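Local coordinates for alkaline phosphatase D (Bacillus subtilis, PDB 2YEQ), which hydrolyses phosphate esters, acting as a phosphodiesterase and alkaline phosphatase with an iron- and calcium-containing active site, at residues Ser15-Ser20 with Leu261-Thr266; Met117-Ala122 with Ala271-Leu276; Lys142-Phe147 with Phe265-Leu270. All blocks are in the same frame, centred on the assembly; numbering follows the deposited sequence.

Contact 1. Residues Ser15-Ser20 with Leu261-Thr266; sequences SGDPLS and LYRHFT. With PE5 (3,6,9,12,15,18,21,24-octaoxahexacosan-1-ol), chain V; EDO (1,2-ethanediol), chain I.
D17 and R263 form a buried salt bridge between the two β-sheets of the calcineurin-like phosphoesterase fold: segment 15-20, which carries D17, lies on strand 13-16 of one sheet, and R263 begins the edge strand 263-267 of the other. The guanidinium grips the carboxylate side-on with two nitrogens, one to each oxygen. R263 NH2 reaches D17 OD1 at 3.0 Å in a nearly straight bond (163°); OD1 lies in the guanidinium plane and accepts with its syn lone pair. R263 NE lies 3.0 Å from D17 OD2, also on the syn side but out of the carboxylate plane, because the two flat groups are turned 36° against each other; its second approach, to D17 OD1, is weak. Aspartate's short carboxylate offers an oxygen each to NE and NH2 and balances the buried charge. Arginine fits because its chain, extended from CG to NE, carries the charge across to D17 and still has N-H groups for backbone carbonyls: NH1 bonds to L261 O at 2.8 Å and NH2 also to V206 O. Tied to three acceptor groups, the guanidinium can hardly rotate. The D17 carbonyl is held by R249.

Two bound small molecules add contacts. A 1,2-ethanediol, probably from the crystallisation liquor, donates from O2 to D17 OD2 at 2.7 Å, so this oxygen has two donors. L19 CD2 touches the diol at O1, 3.5 Å away; the diol's C2 rests 3.6 Å from R263 CD, at the edge of the guanidinium, while C3 of a bound polyether (PE5) packs 3.7 Å from R263 CB.

Contact 2. Residues Met117-Ala122 with Ala271-Leu276; sequences MTFAFA and ASFNVL
M117 enters the contact first, reaching toward F273 with a fully stretched side chain. Its CG stands opposite the backbone N (chi1 177°), and the outer torsions are extended too, which brings the thioether to the rim of the ring. SD is 3.6 Å from F273 CZ and 4.8 Å from the centroid of the F273 ring, 78° off its normal: a Met-aromatic contact at the edge. The terminal methyl closes in beside the sulfur, CE lying 3.6 Å from F273 CE2. Methionine suits the place because its unbranched, extended chain carries both SD and CE to the ring without a branch near the backbone; beyond the two segments it also touches Y267 and L270.

Two residues on, the alternation of the strand turns F119 to the same side. These side chains point into the layer between the two β-sheets of the phosphoesterase sandwich. Strand 117-122 belongs to the larger sheet and strand 271-275 to the other, and even the nearest CA atoms, those of M117 and A271, are 8.7 Å apart, too far for backbone bonding, so side chains alone bridge the gap.

F119 receives F273 in an offset T-shaped (edge-to-face) pair, with the edge of F273 directed at the face of F119. The centroids of the F119 and F273 rings are 5.7 Å apart and the planes stand at 83°. The closest atoms are F119 CE2 and F273 CZ, at 3.9 Å, with F273 CE1 only slightly farther from the same F119 CE2. Phenylalanine suits both places, since this geometry sets slightly positive ring hydrogens against a π face without any polar atom to satisfy. F147 gives F119 a second edge-to-face partner.

Contact 3. Residues Lys142-Phe147 with Phe265-Leu270; sequences KLDLVF and FTYGNL. With EDO (1,2-ethanediol), chain B.
The F265 ring has F147 at its edge, near its plane, with CZ of F265 3.8 Å from CZ of F147; F265 CZ stands obliquely to the F147 ring. L145 meets the F265 ring obliquely, its CD2 methyl 4.2 Å from F265 CE2. Both are apolar contacts, for which a branched leucine and flat phenyl groups are well suited in a buried layer. The third ring, Y267, swings out opposite its backbone N (chi1 -163°) and carries its hydroxyl to the carboxylate of D144. Y267 OH lies 3.2 Å from D144 CG, but its angle to OD1 is too poor for a hydrogen bond, and the carboxylate and ring planes are 45° apart. D144 is instead held by others: OD1 in a salt bridge with K105, OD2 by the backbone N of T118. With an alanine in place of D144, K105 would probably be left without its charged mate, T118 N without that acceptor, and the Y267 hydroxyl beside a gap. Aromatic and aliphatic side chains from strands 145-148 and 263-267 thus meet between facing sheets, as in the β-sandwich core of calcineurin-like phosphoesterases.

In the fold
The three contacts join the same two sheets. Contacts 2 and 3 are closest, their centres about 6 Å apart; contact 1 lies about 10 Å from contact 2 and 9 Å from contact 3, with which it shares F265 and T266. Backbone hydrogen bonds, probably F265 O to F273 N at 2.8 Å and T118 O to D144 N at 2.7 Å, tie neighbouring segments together. Between the sheets, M117 CE packs 3.4 Å from Y267 CD1. Shortly beyond strands 117-122 and 145-148 come the iron ligands C124, D151 and Y154; D151 also binds calcium. Strand 203-206, whose V206 O bonds R263 of contact 1, is soon followed by the calcium ligands D209 and D210.

Contact 1. Residues Ser15-Ser20 with Leu261-Thr266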
loop_
_atom_site.group_PDB
_atom_site.type_symbol
_atom_site.label_atom_id
_atom_site.label_comp_id
_atom_site.label_asym_id
_atom_site.label_seq_id
_atom_site.Cartn_x
_atom_site.Cartn_y
_atom_site.Cartn_z
ATOM N N SER A 15 -6.559 13.382 -2.649
ATOM C CA SER A 15 -7.051 13.148 -3.998
ATOM C C SER A 15 -6.584 11.789 -4.491
ATOM O O SER A 15 -5.627 11.211 -3.994
ATOM C CB SER A 15 -6.589 14.249 -4.975
ATOM O OG SER A 15 -5.187 14.161 -5.237
ATOM N N GLY A 16 -7.252 11.282 -5.501
ATOM C CA GLY A 16 -6.937 9.940 -5.923
ATOM C C GLY A 16 -7.607 9.444 -7.167
ATOM O O GLY A 16 -8.429 10.116 -7.783
ATOM N N ASP A 17 -7.213 8.237 -7.534
ATOM C CA ASP A 17 -7.749 7.545 -8.693
ATOM C C ASP A 17 -7.872 8.446 -9.901
ATOM O O ASP A 17 -8.930 8.533 -10.522
ATOM C CB ASP A 17 -9.086 6.883 -8.331
ATOM C CG ASP A 17 -8.890 5.532 -7.656
ATOM O OD1 ASP A 17 -7.787 5.303 -7.098
ATOM O OD2 ASP A 17 -9.835 4.702 -7.697
ATOM N N PRO A 18 -6.767 9.082 -10.269
ATOM C CA PRO A 18 -6.801 10.006 -11.398
ATOM C C PRO A 18 -7.024 9.276 -12.690
ATOM O O PRO A 18 -6.521 8.145 -12.847
ATOM C CB PRO A 18 -5.398 10.649 -11.380
ATOM C CG PRO A 18 -4.549 9.661 -10.762
ATOM C CD PRO A 18 -5.417 8.981 -9.707
ATOM N N LEU A 19 -7.807 9.902 -13.575
ATOM C CA LEU A 19 -7.945 9.508 -14.971
ATOM C C LEU A 19 -7.519 10.716 -15.825
ATOM O O LEU A 19 -7.084 11.734 -15.295
ATOM C CB LEU A 19 -9.378 9.095 -15.292
ATOM C CG LEU A 19 -9.882 7.812 -14.593
ATOM C CD1 LEU A 19 -11.361 7.581 -14.870
ATOM C CD2 LEU A 19 -9.044 6.594 -14.976
ATOM N N SER A 20 -7.640 10.624 -17.143
ATOM C CA SER A 20 -7.153 11.718 -17.994
ATOM C C SER A 20 -8.037 12.958 -17.943
ATOM O O SER A 20 -7.586 14.037 -18.291
ATOM C CB SER A 20 -6.936 11.248 -19.441
ATOM O OG SER A 20 -8.139 10.906 -20.059
ATOM N N LEU A 261 -12.111 -3.204 -5.291
ATOM C CA LEU A 261 -10.906 -2.414 -5.142
ATOM C C LEU A 261 -9.902 -2.674 -6.280
ATOM O O LEU A 261 -9.228 -1.749 -6.725
ATOM C CB LEU A 261 -10.252 -2.651 -3.804
ATOM C CG LEU A 261 -9.225 -1.609 -3.341
ATOM C CD1 LEU A 261 -9.833 -0.177 -3.274
ATOM C CD2 LEU A 261 -8.652 -1.994 -2.014
ATOM N N TYR A 262 -9.781 -3.911 -6.766
ATOM C CA TYR A 262 -8.861 -4.110 -7.887
ATOM C C TYR A 262 -9.294 -3.305 -9.104
ATOM O O TYR A 262 -10.479 -3.147 -9.376
ATOM C CB TYR A 262 -8.583 -5.589 -8.186
ATOM C CG TYR A 262 -9.672 -6.392 -8.846
ATOM C CD1 TYR A 262 -9.863 -6.351 -10.217
ATOM C CD2 TYR A 262 -10.446 -7.275 -8.095
ATOM C CE1 TYR A 262 -10.830 -7.146 -10.833
ATOM C CE2 TYR A 262 -11.405 -8.069 -8.689
ATOM C CZ TYR A 262 -11.595 -8.012 -10.041
ATOM O OH TYR A 262 -12.545 -8.812 -10.591
ATOM N N ARG A 263 -8.314 -2.709 -9.782
ATOM C CA ARG A 263 -8.607 -1.809 -10.869
ATOM C C ARG A 263 -7.361 -1.543 -11.720
ATOM O O ARG A 263 -6.243 -1.881 -11.338
ATOM C CB ARG A 263 -9.176 -0.484 -10.353
ATOM C CG ARG A 263 -8.305 0.226 -9.329
ATOM C CD ARG A 263 -9.165 1.125 -8.425
ATOM N NE ARG A 263 -8.420 2.059 -7.557
ATOM C CZ ARG A 263 -7.728 1.748 -6.473
ATOM N NH1 ARG A 263 -7.621 0.496 -6.018
ATOM N NH2 ARG A 263 -7.157 2.716 -5.794
ATOM N N HIS A 264 -7.597 -0.981 -12.892
ATOM C CA HIS A 264 -6.541 -0.803 -13.874
ATOM C C HIS A 264 -6.554 0.598 -14.485
ATOM O O HIS A 264 -7.594 1.201 -14.680
ATOM C CB HIS A 264 -6.679 -1.870 -14.965
ATOM C CG HIS A 264 -5.871 -1.588 -16.192
ATOM N ND1 HIS A 264 -6.345 -0.817 -17.234
ATOM C CD2 HIS A 264 -4.611 -1.957 -16.536
ATOM C CE1 HIS A 264 -5.411 -0.725 -18.167
ATOM N NE2 HIS A 264 -4.347 -1.404 -17.765
ATOM N N PHE A 265 -5.367 1.108 -14.798
ATOM C CA PHE A 265 -5.252 2.332 -15.579
ATOM C C PHE A 265 -3.888 2.379 -16.293
ATOM O O PHE A 265 -2.954 1.687 -15.908
ATOM C CB PHE A 265 -5.435 3.568 -14.690
ATOM C CG PHE A 265 -4.335 3.767 -13.695
ATOM C CD1 PHE A 265 -4.334 3.069 -12.492
ATOM C CD2 PHE A 265 -3.298 4.654 -13.947
ATOM C CE1 PHE A 265 -3.317 3.243 -11.573
ATOM C CE2 PHE A 265 -2.286 4.834 -13.032
ATOM C CZ PHE A 265 -2.287 4.119 -11.841
ATOM N N THR A 266 -3.793 3.202 -17.334
ATOM C CA THR A 266 -2.545 3.348 -18.079
ATOM C C THR A 266 -2.052 4.778 -17.939
ATOM O O THR A 266 -2.844 5.709 -17.860
ATOM C CB THR A 266 -2.722 3.038 -19.577
ATOM O OG1 THR A 266 -3.651 3.977 -20.132
ATOM C CG2 THR A 266 -3.262 1.625 -19.784
HETATM C C50 PE5 V . -14.906 -6.018 -12.930
HETATM O O1 PE5 V . -14.189 -4.951 -12.306
HETATM C C1 PE5 V . -13.178 -4.360 -13.137
HETATM C C2 PE5 V . -12.346 -3.360 -12.330
HETATM O O2 PE5 V . -12.939 -2.058 -12.407
HETATM C C3 PE5 V . -12.681 -1.174 -11.303
HETATM C C4 PE5 V . -13.805 -0.166 -11.139
HETATM C C1 EDO I . -9.592 4.916 -11.816
HETATM O O1 EDO I . -8.333 5.594 -11.677
HETATM C C2 EDO I . -9.716 3.821 -10.768
HETATM O O2 EDO I . -10.951 3.949 -10.061
#

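Contact 2. Residues Met117-Ala122 with Ala271-Leu276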
loop_
_atom_site.group_PDB
_atom_site.type_symbol
_atom_site.label_atom_id
_atom_site.label_comp_id
_atom_site.label_asym_id
_atom_site.label_seq_id
_atom_site.Cartn_x
_atom_site.Cartn_y
_atom_site.Cartn_z
ATOM N N MET A 117 7.763 9.193 -16.000
ATOM C CA MET A 117 6.806 9.154 -14.902
ATOM C C MET A 117 7.615 8.955 -13.642
ATOM O O MET A 117 8.570 8.163 -13.630
ATOM C CB MET A 117 5.853 7.965 -15.085
ATOM C CG MET A 117 4.862 7.795 -13.954
ATOM S SD MET A 117 3.860 6.331 -14.146
ATOM C CE MET A 117 2.569 6.684 -12.920
ATOM N N THR A 118 7.251 9.661 -12.577
ATOM C CA THR A 118 7.875 9.446 -11.280
ATOM C C THR A 118 6.771 9.242 -10.234
ATOM O O THR A 118 5.804 9.999 -10.199
ATOM C CB THR A 118 8.766 10.647 -10.860
ATOM O OG1 THR A 118 9.714 10.916 -11.904
ATOM C CG2 THR A 118 9.521 10.354 -9.570
ATOM N N PHE A 119 6.926 8.226 -9.396
ATOM C CA PHE A 119 5.919 7.941 -8.362
ATOM C C PHE A 119 6.638 7.346 -7.181
ATOM O O PHE A 119 7.826 7.033 -7.279
ATOM C CB PHE A 119 4.776 7.072 -8.905
ATOM C CG PHE A 119 5.164 5.654 -9.273
ATOM C CD1 PHE A 119 5.186 4.664 -8.316
ATOM C CD2 PHE A 119 5.464 5.309 -10.585
ATOM C CE1 PHE A 119 5.521 3.337 -8.643
ATOM C CE2 PHE A 119 5.786 3.988 -10.922
ATOM C CZ PHE A 119 5.809 3.002 -9.927
ATOM N N ALA A 120 5.953 7.267 -6.042
ATOM C CA ALA A 120 6.486 6.617 -4.874
ATOM C C ALA A 120 5.468 5.548 -4.469
ATOM O O ALA A 120 4.279 5.668 -4.813
ATOM C CB ALA A 120 6.680 7.595 -3.717
ATOM N N PHE A 121 5.941 4.523 -3.772
ATOM C CA PHE A 121 5.015 3.566 -3.139
ATOM C C PHE A 121 5.407 3.278 -1.714
ATOM O O PHE A 121 6.588 3.292 -1.334
ATOM C CB PHE A 121 4.771 2.304 -3.996
ATOM C CG PHE A 121 5.933 1.389 -4.134
ATOM C CD1 PHE A 121 6.119 0.350 -3.243
ATOM C CD2 PHE A 121 6.800 1.502 -5.224
ATOM C CE1 PHE A 121 7.146 -0.557 -3.397
ATOM C CE2 PHE A 121 7.847 0.587 -5.397
ATOM C CZ PHE A 121 8.031 -0.428 -4.475
ATOM N N ALA A 122 4.375 3.042 -0.906
ATOM C CA ALA A 122 4.537 2.911 0.517
ATOM C C ALA A 122 3.619 1.804 1.046
ATOM O O ALA A 122 2.628 1.459 0.411
ATOM C CB ALA A 122 4.150 4.240 1.168
ATOM N N ALA A 271 3.104 3.108 -19.242
ATOM C CA ALA A 271 2.946 2.052 -18.218
ATOM C C ALA A 271 1.476 1.723 -18.003
ATOM O O ALA A 271 0.641 2.634 -17.913
ATOM C CB ALA A 271 3.599 2.461 -16.906
ATOM N N SER A 272 1.185 0.424 -17.958
ATOM C CA SER A 272 -0.141 -0.112 -17.660
ATOM C C SER A 272 -0.090 -0.667 -16.228
ATOM O O SER A 272 0.748 -1.514 -15.922
ATOM C CB SER A 272 -0.488 -1.206 -18.670
ATOM O OG SER A 272 -1.652 -1.933 -18.306
ATOM N N PHE A 273 -0.953 -0.147 -15.351
ATOM C CA PHE A 273 -0.908 -0.466 -13.918
ATOM C C PHE A 273 -2.112 -1.331 -13.558
ATOM O O PHE A 273 -3.240 -0.926 -13.787
ATOM C CB PHE A 273 -0.962 0.808 -13.094
ATOM C CG PHE A 273 0.313 1.597 -13.117
ATOM C CD1 PHE A 273 1.331 1.299 -12.252
ATOM C CD2 PHE A 273 0.487 2.637 -14.024
ATOM C CE1 PHE A 273 2.518 2.016 -12.262
ATOM C CE2 PHE A 273 1.674 3.371 -14.043
ATOM C CZ PHE A 273 2.693 3.048 -13.163
ATOM N N ASN A 274 -1.835 -2.509 -13.032
ATOM C CA ASN A 274 -2.852 -3.425 -12.524
ATOM C C ASN A 274 -2.740 -3.408 -11.022
ATOM O O ASN A 274 -1.792 -3.952 -10.467
ATOM C CB ASN A 274 -2.594 -4.834 -13.060
ATOM C CG ASN A 274 -2.583 -4.877 -14.584
ATOM O OD1 ASN A 274 -3.631 -4.845 -15.229
ATOM N ND2 ASN A 274 -1.381 -4.834 -15.164
ATOM N N VAL A 275 -3.702 -2.755 -10.377
ATOM C CA VAL A 275 -3.751 -2.666 -8.927
ATOM C C VAL A 275 -4.576 -3.876 -8.410
ATOM O O VAL A 275 -5.765 -3.968 -8.677
ATOM C CB VAL A 275 -4.404 -1.321 -8.484
ATOM C CG1 VAL A 275 -4.424 -1.213 -6.998
ATOM C CG2 VAL A 275 -3.620 -0.112 -9.104
ATOM N N LEU A 276 -3.913 -4.787 -7.706
ATOM C CA LEU A 276 -4.498 -6.051 -7.328
ATOM C C LEU A 276 -5.039 -6.016 -5.897
ATOM O O LEU A 276 -4.716 -5.096 -5.071
ATOM C CB LEU A 276 -3.458 -7.165 -7.430
ATOM C CG LEU A 276 -2.694 -7.288 -8.762
ATOM C CD1 LEU A 276 -1.772 -8.527 -8.738
ATOM C CD2 LEU A 276 -3.627 -7.301 -9.956
#

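Contact 3. Residues Lys142-Phe147 with Phe265-Leu270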
loop_
_atom_site.group_PDB
_atom_site.type_symbol
_atom_site.label_atom_id
_atom_site.label_comp_id
_atom_site.label_asym_id
_atom_site.label_seq_id
_atom_site.Cartn_x
_atom_site.Cartn_y
_atom_site.Cartn_z
ATOM N N LYS A 142 9.086 15.227 -5.995
ATOM C CA LYS A 142 8.344 15.632 -7.174
ATOM C C LYS A 142 7.764 14.399 -7.824
ATOM O O LYS A 142 8.447 13.726 -8.570
ATOM C CB LYS A 142 9.249 16.379 -8.167
ATOM C CG LYS A 142 9.446 17.854 -7.820
ATOM C CD LYS A 142 10.835 18.150 -7.253
ATOM C CE LYS A 142 10.788 19.074 -6.015
ATOM N NZ LYS A 142 10.455 20.493 -6.352
ATOM N N LEU A 143 6.495 14.111 -7.555
ATOM C CA LEU A 143 5.881 12.862 -8.015
ATOM C C LEU A 143 4.642 13.153 -8.804
ATOM O O LEU A 143 3.956 14.146 -8.537
ATOM C CB LEU A 143 5.505 11.993 -6.805
ATOM C CG LEU A 143 6.556 11.772 -5.734
ATOM C CD1 LEU A 143 5.900 11.058 -4.532
ATOM C CD2 LEU A 143 7.765 10.993 -6.298
ATOM N N ASP A 144 4.340 12.277 -9.753
ATOM C CA ASP A 144 3.080 12.289 -10.469
ATOM C C ASP A 144 1.954 11.598 -9.665
ATOM O O ASP A 144 0.795 11.963 -9.793
ATOM C CB ASP A 144 3.229 11.576 -11.805
ATOM C CG ASP A 144 4.242 12.273 -12.745
ATOM O OD1 ASP A 144 3.982 13.440 -13.107
ATOM O OD2 ASP A 144 5.262 11.641 -13.116
ATOM N N LEU A 145 2.308 10.589 -8.880
ATOM C CA LEU A 145 1.333 9.924 -8.004
ATOM C C LEU A 145 2.014 9.086 -6.948
ATOM O O LEU A 145 3.244 8.919 -6.947
ATOM C CB LEU A 145 0.281 9.136 -8.802
ATOM C CG LEU A 145 0.675 8.035 -9.786
ATOM C CD1 LEU A 145 0.912 6.765 -9.050
ATOM C CD2 LEU A 145 -0.435 7.816 -10.790
ATOM N N VAL A 146 1.218 8.630 -5.983
ATOM C CA VAL A 146 1.662 7.771 -4.915
ATOM C C VAL A 146 0.759 6.524 -4.903
ATOM O O VAL A 146 -0.460 6.637 -5.123
ATOM C CB VAL A 146 1.571 8.485 -3.550
ATOM C CG1 VAL A 146 1.818 7.527 -2.398
ATOM C CG2 VAL A 146 2.577 9.634 -3.501
ATOM N N PHE A 147 1.376 5.364 -4.660
ATOM C CA PHE A 147 0.664 4.105 -4.386
ATOM C C PHE A 147 0.808 3.711 -2.935
ATOM O O PHE A 147 1.886 3.781 -2.358
ATOM C CB PHE A 147 1.260 2.933 -5.200
ATOM C CG PHE A 147 0.974 3.001 -6.659
ATOM C CD1 PHE A 147 -0.198 2.498 -7.171
ATOM C CD2 PHE A 147 1.908 3.541 -7.544
ATOM C CE1 PHE A 147 -0.466 2.546 -8.518
ATOM C CE2 PHE A 147 1.645 3.584 -8.917
ATOM C CZ PHE A 147 0.459 3.090 -9.394
ATOM N N PHE A 265 -5.367 1.108 -14.798
ATOM C CA PHE A 265 -5.252 2.332 -15.579
ATOM C C PHE A 265 -3.888 2.379 -16.293
ATOM O O PHE A 265 -2.954 1.687 -15.908
ATOM C CB PHE A 265 -5.435 3.568 -14.690
ATOM C CG PHE A 265 -4.335 3.767 -13.695
ATOM C CD1 PHE A 265 -4.334 3.069 -12.492
ATOM C CD2 PHE A 265 -3.298 4.654 -13.947
ATOM C CE1 PHE A 265 -3.317 3.243 -11.573
ATOM C CE2 PHE A 265 -2.286 4.834 -13.032
ATOM C CZ PHE A 265 -2.287 4.119 -11.841
ATOM N N THR A 266 -3.793 3.202 -17.334
ATOM C CA THR A 266 -2.545 3.348 -18.079
ATOM C C THR A 266 -2.052 4.778 -17.939
ATOM O O THR A 266 -2.844 5.709 -17.860
ATOM C CB THR A 266 -2.722 3.038 -19.577
ATOM O OG1 THR A 266 -3.651 3.977 -20.132
ATOM C CG2 THR A 266 -3.262 1.625 -19.784
ATOM N N TYR A 267 -0.746 4.935 -17.858
ATOM C CA TYR A 267 -0.124 6.236 -17.810
ATOM C C TYR A 267 0.401 6.537 -19.219
ATOM O O TYR A 267 1.538 6.218 -19.550
ATOM C CB TYR A 267 0.983 6.242 -16.786
ATOM C CG TYR A 267 1.396 7.630 -16.388
ATOM C CD1 TYR A 267 0.756 8.283 -15.348
ATOM C CD2 TYR A 267 2.429 8.305 -17.066
ATOM C CE1 TYR A 267 1.126 9.586 -14.974
ATOM C CE2 TYR A 267 2.809 9.606 -16.699
ATOM C CZ TYR A 267 2.142 10.240 -15.655
ATOM O OH TYR A 267 2.499 11.509 -15.283
ATOM N N GLY A 268 -0.461 7.109 -20.053
ATOM C CA GLY A 268 -0.169 7.254 -21.476
ATOM C C GLY A 268 0.099 5.887 -22.092
ATOM O O GLY A 268 -0.617 4.923 -21.813
ATOM N N ASN A 269 1.145 5.794 -22.910
ATOM C CA ASN A 269 1.603 4.507 -23.425
ATOM C C ASN A 269 2.836 4.042 -22.705
ATOM O O ASN A 269 3.476 3.089 -23.122
ATOM C CB ASN A 269 1.891 4.594 -24.924
ATOM C CG ASN A 269 3.136 5.438 -25.249
ATOM O OD1 ASN A 269 3.810 5.996 -24.359
ATOM N ND2 ASN A 269 3.433 5.545 -26.537
ATOM N N LEU A 270 3.199 4.722 -21.634
ATOM C CA LEU A 270 4.397 4.366 -20.913
ATOM C C LEU A 270 4.202 3.138 -19.992
ATOM O O LEU A 270 5.081 2.266 -19.908
ATOM C CB LEU A 270 4.880 5.568 -20.094
ATOM C CG LEU A 270 6.173 5.456 -19.289
ATOM C CD1 LEU A 270 7.369 5.123 -20.169
ATOM C CD2 LEU A 270 6.432 6.771 -18.486
HETATM C C1 EDO B . 1.020 16.905 -7.736
HETATM O O1 EDO B . -0.232 16.716 -7.093
HETATM C C2 EDO B . 1.312 15.729 -8.648
HETATM O O2 EDO B . 2.384 16.130 -9.509
#